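MupZ (Pseudomonas fluorescens, PDB 6FXD) is probably an epoxide hydrolase that works together with a Rieske oxygenase to build oxygen heterocycles in mupirocin biosynthesis. Local coordinates at residues S76-L81 against L113-G118. Residues are numbered along the deposited sequence; the frame is centred on the assembly and turned at random.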
# COMPACT_ATOMS: atom_id res chain seq x y z
N SER A 76 5.28 10.52 -14.61
CA SER A 76 4.53 10.74 -13.38
C SER A 76 3.30 9.83 -13.26
O SER A 76 2.82 9.61 -12.14
CB SER A 76 4.17 12.21 -13.21
OG SER A 76 3.43 12.68 -14.32
N ASP A 77 2.78 9.33 -14.38
CA ASP A 77 1.67 8.38 -14.39
C ASP A 77 1.60 7.72 -15.76
O ASP A 77 2.41 8.01 -16.65
CB ASP A 77 0.35 9.05 -13.99
CG ASP A 77 -0.02 10.23 -14.90
OD1 ASP A 77 0.49 10.32 -16.03
OD2 ASP A 77 -0.85 11.06 -14.47
N ALA A 78 0.62 6.82 -15.93
CA ALA A 78 0.50 6.08 -17.19
C ALA A 78 0.24 7.02 -18.35
O ALA A 78 0.76 6.81 -19.45
CB ALA A 78 -0.64 5.06 -17.07
N GLN A 79 -0.55 8.07 -18.12
CA GLN A 79 -0.82 9.05 -19.16
C GLN A 79 0.47 9.70 -19.66
O GLN A 79 0.59 9.99 -20.86
CB GLN A 79 -1.79 10.11 -18.65
CG GLN A 79 -2.32 11.04 -19.74
CD GLN A 79 -3.07 10.29 -20.83
OE1 GLN A 79 -4.00 9.54 -20.56
NE2 GLN A 79 -2.64 10.50 -22.08
N GLY A 80 1.44 9.93 -18.78
CA GLY A 80 2.71 10.47 -19.24
C GLY A 80 3.41 9.57 -20.24
O GLY A 80 3.99 10.05 -21.22
N LEU A 81 3.37 8.26 -20.00
CA LEU A 81 3.98 7.32 -20.94
C LEU A 81 3.23 7.32 -22.27
O LEU A 81 3.86 7.32 -23.34
CB LEU A 81 4.09 5.92 -20.32
CG LEU A 81 4.67 4.78 -21.18
CD1 LEU A 81 5.96 5.17 -21.89
CD2 LEU A 81 4.90 3.50 -20.35
N LEU A 113 -0.87 0.40 -14.77
CA LEU A 113 -0.50 -0.53 -15.83
C LEU A 113 -1.73 -1.03 -16.58
O LEU A 113 -1.65 -1.33 -17.78
CB LEU A 113 0.32 -1.69 -15.28
CG LEU A 113 1.85 -1.58 -15.46
CD1 LEU A 113 2.34 -0.20 -15.03
CD2 LEU A 113 2.59 -2.67 -14.70
N ASP A 114 -2.88 -1.14 -15.90
CA ASP A 114 -4.13 -1.48 -16.58
C ASP A 114 -4.42 -0.52 -17.73
O ASP A 114 -5.01 -0.92 -18.74
CB ASP A 114 -5.29 -1.48 -15.58
CG ASP A 114 -5.27 -2.69 -14.66
OD1 ASP A 114 -4.52 -3.65 -14.92
OD2 ASP A 114 -6.02 -2.67 -13.65
N LYS A 115 -4.02 0.75 -17.60
CA LYS A 115 -4.23 1.74 -18.65
C LYS A 115 -3.25 1.59 -19.81
O LYS A 115 -3.48 2.21 -20.86
CB LYS A 115 -4.15 3.16 -18.07
CG LYS A 115 -5.10 3.42 -16.91
CD LYS A 115 -4.78 4.74 -16.21
CE LYS A 115 -5.66 4.93 -14.98
NZ LYS A 115 -5.36 6.18 -14.22
N LEU A 116 -2.20 0.79 -19.64
CA LEU A 116 -1.15 0.64 -20.63
C LEU A 116 -1.21 -0.67 -21.41
O LEU A 116 -0.62 -0.75 -22.49
CB LEU A 116 0.23 0.74 -19.95
CG LEU A 116 0.54 2.07 -19.24
CD1 LEU A 116 1.85 2.02 -18.47
CD2 LEU A 116 0.54 3.22 -20.25
N ARG A 117 -1.90 -1.70 -20.89
CA ARG A 117 -1.84 -3.02 -21.51
C ARG A 117 -2.42 -3.01 -22.93
O ARG A 117 -1.93 -3.72 -23.81
CB ARG A 117 -2.51 -4.07 -20.63
CG ARG A 117 -1.76 -4.30 -19.32
CD ARG A 117 -2.40 -5.35 -18.44
NE ARG A 117 -1.67 -5.56 -17.19
CZ ARG A 117 -0.68 -6.45 -17.01
NH1 ARG A 117 -0.30 -7.24 -18.00
NH2 ARG A 117 -0.08 -6.55 -15.83
N GLY A 118 -3.46 -2.21 -23.16
CA GLY A 118 -4.04 -2.07 -24.48
C GLY A 118 -3.16 -1.28 -25.43
O GLY A 118 -2.73 -1.79 -26.47
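Asp77, one residue before the Ala78 that packs on Lys115 and Leu116, is the N-cap of helix 78-94. Its OD1 accepts the backbone N-H of Gly80, with OD1 and N 2.9 Å apart and an N-H...O angle of 147°. The amide meets OD1 nearly in line with the carboxylate C-O bond. The helix is the second of a ferredoxin-like β-α-β-β-α-β unit, and its first turn meets the loop that leads into strand 126-135, added beyond that unit. Glu112, in the short helix 110-113 that precedes the loop, ties the two sides together: its OE1 accepts from Ala78 N and its OE2 forms a salt bridge with Lys115 NZ. The opposite charge at Asp77 OD2 is 6.6 Å from Lys115 NZ, too far for direct pairing. No hydrogen bond joins 76-81 to 113-118, and the touching surfaces are mainly apolar.

Ala78 and Leu116 contribute most to them. The methyl CB of Ala78 lies 3.9 Å from Leu116 CG, against the branch point of the leucine. Leu116 CD2 reaches further along the helix backbone, to 3.7 Å from Ala78 O. Beside them, Lys115 touches with the base of its chain, CB to Ala78 CB at 4.1 Å. The backbone bond from Leu116 N to Leu113 O closes the turn that carries Leu116, at 2.9 Å. On the sheet side, Leu116 also touches Val106 of strand 100-108, while Leu81 touches Tyr104 of the same strand and Ala26 of strand 24-31. Leu81 sets CG opposite its backbone N (chi1 178°), which sends the side chain out from the helix, and of its two methyls CD2 is the one that reaches Leu116. The two leucines cross at about a right angle, Leu81 CD2 to Leu116 CD1 at 3.9 Å.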